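Local coordinates for endoglucanase, glycoside hydrolase family 5 protein (Cytophaga hutchinsonii, PDB 5IHS) that probably hydrolyses internal beta-1,4-glucosidic bonds of cellulose, serving as an endoglucanase in the use of crystalline cellulose, at residues 158-163 with 196-201; 216-221 with 245-250; 64-69 with 296-301; 72-77 with 302-307. All coordinates share one frame; numbering follows the deposited sequence.

Contacts 1 and 2 lie at the strand ends of a TIM barrel, in series along the chain with centres about 10 Å apart; they touch where Glu160 and Ser199 meet His220 and line the probable active site at the ends of strands 153-156, 215-221 and 244-249. Contacts 3 and 4 lie on its outer side and interlace along the sequence, their centres about 10 Å apart; they tie helix 69-77 and the segment leading into it to the loop after strand 279-284 and so join the first and last units of the barrel. Contacts 1 and 2 are both nested within the loops these two close; contacts 1 and 4 lie about 31 Å apart, centre to centre.

Contact 1 of 4, residues 158-163 with 196-201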
# COMPACT_ATOMS: atom_id res chain seq x y z
N TYR A 158 4.77 -0.68 -9.02
CA TYR A 158 4.29 0.35 -9.96
C TYR A 158 2.96 0.90 -9.43
O TYR A 158 1.90 0.41 -9.79
CB TYR A 158 4.12 -0.26 -11.35
CG TYR A 158 3.89 0.71 -12.50
CD1 TYR A 158 3.51 2.03 -12.29
CD2 TYR A 158 4.05 0.28 -13.81
CE1 TYR A 158 3.30 2.89 -13.35
CE2 TYR A 158 3.84 1.13 -14.88
CZ TYR A 158 3.46 2.43 -14.65
OH TYR A 158 3.23 3.31 -15.67
N ASN A 159 3.04 1.95 -8.60
CA ASN A 159 1.87 2.53 -7.95
C ASN A 159 0.63 2.61 -8.85
O ASN A 159 -0.37 1.93 -8.58
CB ASN A 159 2.24 3.92 -7.45
CG ASN A 159 1.04 4.70 -6.94
OD1 ASN A 159 0.24 4.17 -6.18
ND2 ASN A 159 0.90 5.96 -7.36
N GLU A 160 0.68 3.47 -9.87
CA GLU A 160 -0.50 3.83 -10.65
C GLU A 160 -0.15 4.05 -12.11
O GLU A 160 0.08 5.19 -12.55
CB GLU A 160 -1.20 5.06 -10.09
CG GLU A 160 -2.12 4.75 -8.93
CD GLU A 160 -2.91 5.94 -8.45
OE1 GLU A 160 -2.81 7.03 -9.07
OE2 GLU A 160 -3.67 5.80 -7.47
N PRO A 161 -0.13 2.99 -12.90
CA PRO A 161 -0.13 3.17 -14.35
C PRO A 161 -1.28 4.09 -14.76
O PRO A 161 -2.33 4.12 -14.12
CB PRO A 161 -0.32 1.74 -14.88
CG PRO A 161 0.16 0.85 -13.76
CD PRO A 161 -0.24 1.58 -12.51
N LEU A 162 -1.07 4.84 -15.84
CA LEU A 162 -2.06 5.78 -16.34
C LEU A 162 -3.13 5.06 -17.17
O LEU A 162 -3.06 3.85 -17.42
CB LEU A 162 -1.37 6.87 -17.15
CG LEU A 162 -0.35 7.68 -16.34
CD1 LEU A 162 0.34 8.70 -17.23
CD2 LEU A 162 -1.00 8.36 -15.15
N GLN A 163 -4.15 5.81 -17.57
CA GLN A 163 -5.17 5.22 -18.43
C GLN A 163 -4.58 4.72 -19.75
O GLN A 163 -5.06 3.73 -20.31
CB GLN A 163 -6.27 6.25 -18.68
CG GLN A 163 -7.50 5.66 -19.32
CD GLN A 163 -8.51 6.72 -19.70
OE1 GLN A 163 -8.40 7.89 -19.30
NE2 GLN A 163 -9.51 6.33 -20.48
N ARG A 196 -4.02 -0.78 -15.04
CA ARG A 196 -4.29 0.37 -15.89
C ARG A 196 -5.33 1.30 -15.25
O ARG A 196 -6.19 0.89 -14.46
CB ARG A 196 -4.74 -0.09 -17.28
CG ARG A 196 -4.85 1.02 -18.33
CD ARG A 196 -4.99 0.50 -19.72
NE ARG A 196 -6.29 -0.09 -20.02
CZ ARG A 196 -7.34 0.58 -20.47
NH1 ARG A 196 -7.29 1.89 -20.65
NH2 ARG A 196 -8.46 -0.08 -20.77
N GLN A 197 -5.25 2.58 -15.63
CA GLN A 197 -6.22 3.60 -15.22
C GLN A 197 -6.16 3.83 -13.72
O GLN A 197 -7.16 3.66 -12.99
CB GLN A 197 -7.62 3.24 -15.73
CG GLN A 197 -8.65 4.33 -15.61
CD GLN A 197 -9.91 3.94 -16.32
OE1 GLN A 197 -9.97 3.97 -17.55
NE2 GLN A 197 -10.93 3.56 -15.57
N TRP A 198 -4.98 4.22 -13.24
CA TRP A 198 -4.76 4.52 -11.83
C TRP A 198 -5.12 3.32 -10.95
O TRP A 198 -5.71 3.45 -9.88
CB TRP A 198 -5.47 5.81 -11.39
CG TRP A 198 -5.06 6.96 -12.26
CD1 TRP A 198 -3.93 7.73 -12.14
CD2 TRP A 198 -5.75 7.44 -13.40
NE1 TRP A 198 -3.89 8.67 -13.13
CE2 TRP A 198 -5.00 8.51 -13.92
CE3 TRP A 198 -6.93 7.07 -14.04
CZ2 TRP A 198 -5.40 9.22 -15.05
CZ3 TRP A 198 -7.32 7.78 -15.16
CH2 TRP A 198 -6.56 8.85 -15.65
N SER A 199 -4.69 2.14 -11.40
CA SER A 199 -4.92 0.90 -10.66
C SER A 199 -6.40 0.64 -10.41
O SER A 199 -6.83 0.25 -9.32
CB SER A 199 -4.06 0.82 -9.40
OG SER A 199 -2.71 0.62 -9.81
N GLN A 200 -7.19 0.79 -11.47
CA GLN A 200 -8.61 0.43 -11.46
C GLN A 200 -8.93 -0.84 -12.22
O GLN A 200 -9.81 -1.59 -11.80
CB GLN A 200 -9.46 1.58 -12.02
CG GLN A 200 -9.44 2.78 -11.12
CD GLN A 200 -10.03 4.02 -11.76
OE1 GLN A 200 -10.85 3.94 -12.68
NE2 GLN A 200 -9.60 5.17 -11.28
N LEU A 201 -8.27 -1.08 -13.35
CA LEU A 201 -8.73 -2.08 -14.32
C LEU A 201 -8.12 -3.46 -14.03
O LEU A 201 -7.41 -4.07 -14.83
CB LEU A 201 -8.50 -1.59 -15.75
CG LEU A 201 -9.28 -0.30 -16.08
CD1 LEU A 201 -8.99 0.15 -17.50
CD2 LEU A 201 -10.78 -0.44 -15.86
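Trp198 N and Gln197 N hydrogen-bond to Pro161 O (2.8 Å) and Leu162 O respectively, so that two neighbouring carbonyls of the loop after strand 153-156 receive two neighbouring amides of a short turn in which Gln197, Trp198 and Ser199 wind left-handed. The run Asn159, Glu160, Pro161 matches the Asn-Glu-Pro sequence that carries the acid/base glutamate in family 5 barrels, and Glu160 probably has that role here. Its extended chain stands beside the Trp198 backbone and packs OE1 against the indole edge, 3.3 Å from Trp198 CD1, with the carboxylate and ring planes nearly perpendicular at 82°. The other oxygen, OE2, is hydrogen-bonded to His220 ND1, which holds that end of the carboxylate. Further round the indole, Leu162 CD2 comes within 3.5 Å of Trp198 NE1, while Gln163 sets its backbone N over one face of the ring and its CB beside CZ3. Ser199 OG donates to Asn159 O at 3.0 Å, next to Glu160, and also takes a bond from Thr195 N. At the far end Gln163 and Gln197 run side by side in the same direction, their amide planes at right angles, Gln163 CG lying 3.5 Å from Gln197 OE1. Arg196 closes this end. A bend at chi3 (72°) swings its guanidinium round to Gln163 while NH2 pairs with Glu204 and Leu201 CD1 lies on one face, and NH1 meets Gln163 O at 2.9 Å, the bond lying in both the guanidinium and the carbonyl plane.

Contact 2 of 4, residues 216-221 with 245-250; sequences MYTLHF and FVTEYG
Tyr217 O accepts from Phe245 N (3.0 Å) and Phe245 O from Leu219 N (3.2 Å), a parallel pairing of neighbouring barrel strands whose directions differ by 53°. Close packing gathers round His220. Its ring lies with one face on Glu248 CB, a CH-pi contact 3.4 Å from the ring centroid, while NE2 donates within the ring plane to Thr247 OG1 (2.8 Å), a hydroxyl that also pairs with Glu156. With ND1 engaged by Glu160, the ring is held at both nitrogens. A phenylalanine here would probably leave Thr247 OG1 and the Glu160 carboxylate without this mate, and the second-shell link between them would be lost. Glu248 lies near the C-terminal end of its strand, where family 5 enzymes carry the nucleophile, and probably has that role here; it is itself held by Arg85 and Tyr222. Phe221 is equally snug, its CZ 3.4 Å from Tyr249 CB, which sits over the ring face. The backbone pairing is looser than the side-chain packing: Val246 centres an inverse gamma turn, and Leu219 O, Glu248 O and Phe221 N are buried without a hydrogen-bonding partner, Phe221 N lying 3.6 Å from Glu248 O. Pairing resumes at Gly250 N, bonded to Phe221 O. Within this beta-alpha-beta unit Leu219 and Phe221 pack on helix 228-239, Thr218 on strand 191-193, and Val246 and Tyr249 on strand 279-284.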
# COMPACT_ATOMS: atom_id res chain seq x y z
N MET A 216 0.12 -10.26 -6.22
CA MET A 216 -1.20 -9.65 -6.07
C MET A 216 -1.29 -8.44 -6.99
O MET A 216 -0.28 -7.97 -7.53
CB MET A 216 -1.45 -9.23 -4.62
CG MET A 216 -1.29 -10.37 -3.62
SD MET A 216 -1.55 -9.89 -1.90
CE MET A 216 -3.33 -9.95 -1.81
N TYR A 217 -2.50 -7.91 -7.13
CA TYR A 217 -2.77 -6.83 -8.07
C TYR A 217 -3.45 -5.67 -7.36
O TYR A 217 -4.31 -5.86 -6.50
CB TYR A 217 -3.62 -7.35 -9.26
CG TYR A 217 -2.92 -8.51 -9.92
CD1 TYR A 217 -3.09 -9.79 -9.44
CD2 TYR A 217 -2.03 -8.33 -10.97
CE1 TYR A 217 -2.41 -10.87 -9.99
CE2 TYR A 217 -1.36 -9.39 -11.54
CZ TYR A 217 -1.55 -10.66 -11.05
OH TYR A 217 -0.87 -11.71 -11.61
N THR A 218 -3.03 -4.46 -7.72
CA THR A 218 -3.48 -3.26 -7.04
C THR A 218 -4.87 -2.82 -7.47
O THR A 218 -5.16 -2.73 -8.66
CB THR A 218 -2.52 -2.12 -7.37
OG1 THR A 218 -1.19 -2.59 -7.16
CG2 THR A 218 -2.79 -0.90 -6.50
N LEU A 219 -5.68 -2.43 -6.47
CA LEU A 219 -6.91 -1.70 -6.67
C LEU A 219 -6.84 -0.42 -5.84
O LEU A 219 -6.59 -0.47 -4.63
CB LEU A 219 -8.11 -2.53 -6.20
CG LEU A 219 -9.48 -1.85 -6.31
CD1 LEU A 219 -9.84 -1.61 -7.75
CD2 LEU A 219 -10.53 -2.69 -5.61
N HIS A 220 -7.05 0.74 -6.48
CA HIS A 220 -7.14 2.02 -5.79
C HIS A 220 -8.52 2.63 -6.01
O HIS A 220 -9.00 2.68 -7.15
CB HIS A 220 -6.11 3.01 -6.32
CG HIS A 220 -4.72 2.70 -5.88
ND1 HIS A 220 -3.64 3.48 -6.21
CD2 HIS A 220 -4.24 1.69 -5.11
CE1 HIS A 220 -2.55 2.97 -5.67
NE2 HIS A 220 -2.89 1.89 -4.99
N PHE A 221 -9.14 3.12 -4.94
CA PHE A 221 -10.45 3.76 -5.06
C PHE A 221 -10.51 5.01 -4.20
O PHE A 221 -9.87 5.11 -3.15
CB PHE A 221 -11.60 2.79 -4.70
CG PHE A 221 -11.69 2.45 -3.24
CD1 PHE A 221 -12.40 3.26 -2.37
CD2 PHE A 221 -11.04 1.34 -2.72
CE1 PHE A 221 -12.47 2.98 -1.01
CE2 PHE A 221 -11.12 1.05 -1.37
CZ PHE A 221 -11.82 1.87 -0.52
N PHE A 245 -5.06 -6.19 -3.64
CA PHE A 245 -4.60 -5.48 -2.45
C PHE A 245 -4.89 -4.00 -2.68
O PHE A 245 -4.43 -3.43 -3.68
CB PHE A 245 -3.10 -5.73 -2.25
CG PHE A 245 -2.54 -5.39 -0.87
CD1 PHE A 245 -2.78 -4.18 -0.23
CD2 PHE A 245 -1.71 -6.30 -0.23
CE1 PHE A 245 -2.24 -3.91 1.02
CE2 PHE A 245 -1.16 -6.02 1.02
CZ PHE A 245 -1.42 -4.82 1.63
N VAL A 246 -5.67 -3.38 -1.79
CA VAL A 246 -5.93 -1.95 -1.87
C VAL A 246 -4.76 -1.23 -1.20
O VAL A 246 -4.79 -0.90 -0.01
CB VAL A 246 -7.30 -1.58 -1.29
CG1 VAL A 246 -7.48 -0.06 -1.25
CG2 VAL A 246 -8.40 -2.20 -2.14
N THR A 247 -3.70 -0.98 -1.97
CA THR A 247 -2.54 -0.32 -1.37
C THR A 247 -2.78 1.16 -1.15
O THR A 247 -1.99 1.79 -0.45
CB THR A 247 -1.27 -0.52 -2.20
OG1 THR A 247 -1.47 0.06 -3.48
CG2 THR A 247 -0.90 -2.01 -2.33
N GLU A 248 -3.86 1.71 -1.71
CA GLU A 248 -4.19 3.11 -1.51
C GLU A 248 -5.69 3.31 -1.71
O GLU A 248 -6.24 2.88 -2.74
CB GLU A 248 -3.42 4.00 -2.49
CG GLU A 248 -3.45 5.46 -2.15
CD GLU A 248 -2.81 6.31 -3.24
OE1 GLU A 248 -1.61 6.08 -3.55
OE2 GLU A 248 -3.52 7.20 -3.77
N TYR A 249 -6.33 3.99 -0.77
CA TYR A 249 -7.70 4.46 -0.98
C TYR A 249 -7.86 5.76 -0.22
O TYR A 249 -7.17 6.03 0.76
CB TYR A 249 -8.77 3.43 -0.52
CG TYR A 249 -8.89 3.35 0.98
CD1 TYR A 249 -8.01 2.57 1.72
CD2 TYR A 249 -9.85 4.08 1.68
CE1 TYR A 249 -8.07 2.53 3.11
CE2 TYR A 249 -9.91 4.05 3.07
CZ TYR A 249 -9.02 3.28 3.78
OH TYR A 249 -9.09 3.28 5.15
N GLY A 250 -8.81 6.58 -0.67
CA GLY A 250 -9.19 7.78 0.03
C GLY A 250 -10.59 7.69 0.62
O GLY A 250 -11.29 6.69 0.51

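Contact 3 of 4, residues 64-69 with 296-301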
# COMPACT_ATOMS: atom_id res chain seq x y z
N GLY A 64 8.44 14.02 3.39
CA GLY A 64 9.49 13.19 3.97
C GLY A 64 9.69 13.36 5.45
O GLY A 64 10.28 12.49 6.09
N GLN A 65 9.20 14.47 6.03
CA GLN A 65 9.36 14.68 7.46
C GLN A 65 8.64 13.61 8.29
O GLN A 65 8.98 13.45 9.47
CB GLN A 65 8.91 16.09 7.89
CG GLN A 65 7.42 16.39 7.76
CD GLN A 65 7.03 16.95 6.40
OE1 GLN A 65 7.60 16.58 5.37
NE2 GLN A 65 6.03 17.82 6.38
N TYR A 66 7.67 12.90 7.72
CA TYR A 66 6.94 11.86 8.44
C TYR A 66 7.54 10.47 8.26
O TYR A 66 7.02 9.50 8.84
CB TYR A 66 5.45 11.85 8.03
CG TYR A 66 4.75 13.14 8.40
CD1 TYR A 66 4.44 13.44 9.72
CD2 TYR A 66 4.41 14.07 7.43
CE1 TYR A 66 3.80 14.62 10.06
CE2 TYR A 66 3.79 15.26 7.76
CZ TYR A 66 3.48 15.54 9.08
OH TYR A 66 2.86 16.74 9.39
N TYR A 67 8.62 10.35 7.48
CA TYR A 67 9.26 9.05 7.21
C TYR A 67 10.25 8.75 8.33
O TYR A 67 11.47 8.82 8.17
CB TYR A 67 9.95 9.06 5.84
CG TYR A 67 9.01 8.85 4.68
CD1 TYR A 67 8.01 9.78 4.37
CD2 TYR A 67 9.11 7.71 3.89
CE1 TYR A 67 7.13 9.56 3.33
CE2 TYR A 67 8.23 7.49 2.83
CZ TYR A 67 7.25 8.41 2.56
OH TYR A 67 6.38 8.15 1.53
N ASN A 68 9.71 8.40 9.50
CA ASN A 68 10.57 8.23 10.66
C ASN A 68 9.97 7.22 11.63
O ASN A 68 8.80 6.85 11.56
CB ASN A 68 10.87 9.58 11.35
CG ASN A 68 9.65 10.19 11.98
OD1 ASN A 68 9.11 9.64 12.95
ND2 ASN A 68 9.20 11.33 11.46
N SER A 69 10.83 6.76 12.55
CA SER A 69 10.43 5.69 13.46
C SER A 69 9.40 6.14 14.48
O SER A 69 8.62 5.31 14.97
CB SER A 69 11.66 5.08 14.13
OG SER A 69 12.41 6.05 14.81
N PRO A 296 -2.62 20.80 9.12
CA PRO A 296 -1.35 21.48 8.82
C PRO A 296 -0.49 21.64 10.07
O PRO A 296 -0.97 22.03 11.13
CB PRO A 296 -1.80 22.82 8.24
CG PRO A 296 -3.09 22.46 7.55
CD PRO A 296 -3.76 21.49 8.49
N ALA A 297 0.79 21.30 9.92
CA ALA A 297 1.82 21.40 10.96
C ALA A 297 1.70 20.31 12.03
O ALA A 297 2.42 20.37 13.03
CB ALA A 297 1.89 22.79 11.61
N ALA A 298 0.85 19.31 11.84
CA ALA A 298 0.81 18.21 12.79
C ALA A 298 2.21 17.62 12.97
O ALA A 298 2.96 17.47 12.00
CB ALA A 298 -0.16 17.14 12.31
N SER A 299 2.55 17.29 14.21
CA SER A 299 3.92 16.97 14.58
C SER A 299 4.53 15.89 13.69
O SER A 299 3.92 14.82 13.51
CB SER A 299 3.98 16.48 16.02
OG SER A 299 5.29 16.05 16.34
N PRO A 300 5.75 16.09 13.21
CA PRO A 300 6.46 15.00 12.51
C PRO A 300 6.82 13.82 13.40
O PRO A 300 7.29 12.81 12.88
CB PRO A 300 7.72 15.69 11.96
CG PRO A 300 7.44 17.14 12.02
CD PRO A 300 6.53 17.34 13.18
N TYR A 301 6.60 13.91 14.71
CA TYR A 301 6.93 12.83 15.63
C TYR A 301 5.71 12.01 16.02
O TYR A 301 5.83 11.13 16.86
CB TYR A 301 7.59 13.38 16.89
CG TYR A 301 8.80 14.21 16.61
CD1 TYR A 301 9.99 13.61 16.21
CD2 TYR A 301 8.77 15.59 16.73
CE1 TYR A 301 11.10 14.37 15.94
CE2 TYR A 301 9.88 16.35 16.47
CZ TYR A 301 11.04 15.74 16.08
OH TYR A 301 12.15 16.50 15.81
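The loops that follow the first and last strands of the barrel meet just ahead of helix 69-77, where Asn68 is the N-cap residue, and both polar atoms of its side-chain amide, OD1 and ND2, are used. OD1 caps Val71 N, while ND2 crosses to Pro300 O at 2.8 Å, close to the amide plane and nearly straight (163°). The same ND2 leans weakly toward Gln65 O. A chi1 of 67° tucks the amide between its own backbone N and carbonyl carbon, placing it to face helix and loop at once. Tyr66 makes the second bond across. Its hydroxyl donates to Ala298 O (2.7 Å), and at the ring edge beside it CE1 lies 3.5 Å from Ser299 O, in the plane of the ring. Pro300 CA is 3.6 Å from the same Tyr66 CE1. Gln65 CG lies over one face of this ring. Replacing Tyr66 by an alanine would probably leave Ala298 O without its donor and open a gap beside Pro300. Pro300 lies against the short 3-10 turn, its CB 3.6 Å from Gln65 O, and the loop is held in shape there by an ST turn, Tyr301 N bonding to Ser299 OG at 3.0 Å. Round about, Tyr66 packs on Val71 of helix 69-77 and on Ile294 of the last long loop, while Tyr67 turns to Lys105 and Val109 of helix 99-116.

Contact 4 of 4, residues 72-77 with 302-307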
# COMPACT_ATOMS: atom_id res chain seq x y z
N VAL A 72 6.08 5.68 12.75
CA VAL A 72 5.71 4.27 12.62
C VAL A 72 5.25 3.70 13.96
O VAL A 72 4.25 2.98 14.04
CB VAL A 72 6.86 3.46 12.00
CG1 VAL A 72 6.55 1.97 12.04
CG2 VAL A 72 7.12 3.91 10.56
N LYS A 73 5.97 4.02 15.05
CA LYS A 73 5.57 3.53 16.36
C LYS A 73 4.19 4.04 16.75
O LYS A 73 3.37 3.29 17.29
CB LYS A 73 6.60 3.93 17.42
CG LYS A 73 6.31 3.32 18.78
CD LYS A 73 7.38 3.65 19.79
CE LYS A 73 7.05 3.04 21.14
NZ LYS A 73 8.04 3.45 22.14
N TRP A 74 3.93 5.32 16.50
CA TRP A 74 2.63 5.91 16.82
C TRP A 74 1.53 5.29 15.98
O TRP A 74 0.42 5.05 16.48
CB TRP A 74 2.70 7.44 16.64
CG TRP A 74 1.46 8.14 17.07
CD1 TRP A 74 0.51 8.69 16.27
CD2 TRP A 74 1.01 8.34 18.42
NE1 TRP A 74 -0.50 9.23 17.03
CE2 TRP A 74 -0.22 9.02 18.36
CE3 TRP A 74 1.53 8.00 19.68
CZ2 TRP A 74 -0.94 9.39 19.49
CZ3 TRP A 74 0.81 8.37 20.81
CH2 TRP A 74 -0.40 9.05 20.71
N LEU A 75 1.79 5.04 14.70
CA LEU A 75 0.80 4.38 13.87
C LEU A 75 0.46 2.99 14.40
O LEU A 75 -0.70 2.58 14.36
CB LEU A 75 1.27 4.31 12.41
CG LEU A 75 1.30 5.65 11.68
CD1 LEU A 75 1.92 5.47 10.31
CD2 LEU A 75 -0.10 6.24 11.55
N ARG A 76 1.45 2.24 14.89
CA ARG A 76 1.15 0.95 15.50
C ARG A 76 0.39 1.11 16.81
O ARG A 76 -0.64 0.47 17.03
CB ARG A 76 2.45 0.18 15.76
CG ARG A 76 2.21 -1.19 16.40
CD ARG A 76 3.50 -1.82 16.89
NE ARG A 76 3.96 -1.09 18.06
CZ ARG A 76 5.02 -1.42 18.79
NH1 ARG A 76 5.77 -2.46 18.45
NH2 ARG A 76 5.31 -0.69 19.86
N ASP A 77 0.91 1.95 17.71
CA ASP A 77 0.41 1.97 19.08
C ASP A 77 -0.93 2.69 19.20
O ASP A 77 -1.79 2.27 19.98
CB ASP A 77 1.39 2.67 20.02
CG ASP A 77 2.67 1.90 20.24
OD1 ASP A 77 2.75 0.69 19.89
OD2 ASP A 77 3.61 2.51 20.78
N GLY A 302 4.55 12.26 15.43
CA GLY A 302 3.35 11.57 15.87
C GLY A 302 2.76 12.23 17.10
O GLY A 302 2.96 13.41 17.36
N GLY A 303 2.02 11.45 17.87
CA GLY A 303 1.38 11.97 19.07
C GLY A 303 0.14 12.80 18.82
O GLY A 303 -0.28 13.54 19.71
N TRP A 304 -0.48 12.66 17.66
CA TRP A 304 -1.56 13.55 17.23
C TRP A 304 -2.81 13.35 18.08
O TRP A 304 -3.35 12.24 18.16
CB TRP A 304 -1.86 13.29 15.77
CG TRP A 304 -0.64 13.30 14.91
CD1 TRP A 304 0.30 14.28 14.82
CD2 TRP A 304 -0.23 12.26 14.01
NE1 TRP A 304 1.28 13.91 13.93
CE2 TRP A 304 0.97 12.68 13.41
CE3 TRP A 304 -0.77 11.03 13.66
CZ2 TRP A 304 1.65 11.89 12.49
CZ3 TRP A 304 -0.10 10.25 12.75
CH2 TRP A 304 1.09 10.69 12.16
N ALA A 305 -3.26 14.43 18.70
CA ALA A 305 -4.46 14.41 19.52
C ALA A 305 -5.67 14.61 18.62
O ALA A 305 -5.55 14.83 17.41
CB ALA A 305 -4.37 15.48 20.60
N ASP A 306 -6.86 14.53 19.21
CA ASP A 306 -8.07 14.62 18.40
C ASP A 306 -8.10 15.90 17.57
O ASP A 306 -8.50 15.87 16.40
CB ASP A 306 -9.29 14.50 19.28
CG ASP A 306 -9.50 13.08 19.79
OD1 ASP A 306 -8.86 12.15 19.24
OD2 ASP A 306 -10.32 12.90 20.70
N TYR A 307 -7.66 17.02 18.15
CA TYR A 307 -7.68 18.29 17.43
C TYR A 307 -6.66 18.35 16.30
O TYR A 307 -6.70 19.29 15.49
CB TYR A 307 -7.43 19.44 18.41
CG TYR A 307 -8.59 19.79 19.34
CD1 TYR A 307 -9.84 19.19 19.22
CD2 TYR A 307 -8.41 20.73 20.34
CE1 TYR A 307 -10.88 19.53 20.08
CE2 TYR A 307 -9.45 21.08 21.19
CZ TYR A 307 -10.69 20.48 21.05
OH TYR A 307 -11.74 20.81 21.89
O HOH W 1 -3.21 10.04 16.61
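Trp74 lays one face of its indole on the Gly302-Gly303 peptide: Gly303 N stands 3.2 Å above the ring plane over its centre, and Gly303 CA makes a CH-pi contact 3.5 Å from the centroid of the six-membered ring. At the edge, in the ring plane, a water accepts from Trp74 NE1 (2.9 Å) and passes a hydrogen on to Trp304 O (2.7 Å). No direct hydrogen bond joins the two segments, so this water is their polar link. The second indole, Trp304, turns a face to the edge of Trp74. The pair is an offset edge-to-face stack with planes 84° apart and Trp74 CD1 at 3.7 Å from Trp304 CE3. Gly302 CA lies over one face of the Trp304 ring, 3.5 Å above the plane, and Leu75 CD2 reaches its edge at CZ3 (4.2 Å). Trp74 comes to lie across the loop because CG is anti to the backbone N (chi1 -175°), which carries the ring outward from helix 69-77. Glycine at 302 makes this possible: the backbone angles there would jam a side chain against the preceding carbonyl, and a beta carbon would also collide with Trp74 CB. Gly303 itself has a positive phi. NE1 of Trp304 is taken by Ser299 O, which helps to fix the ring's rotation. The contact thus fastens helix 69-77 to the loop before helix 311-329; on the barrel side, Leu75 and Trp304 both touch Ile284 of strand 279-284, Trp79 meets the Trp74 ring, and Val72 packs on helix 99-116.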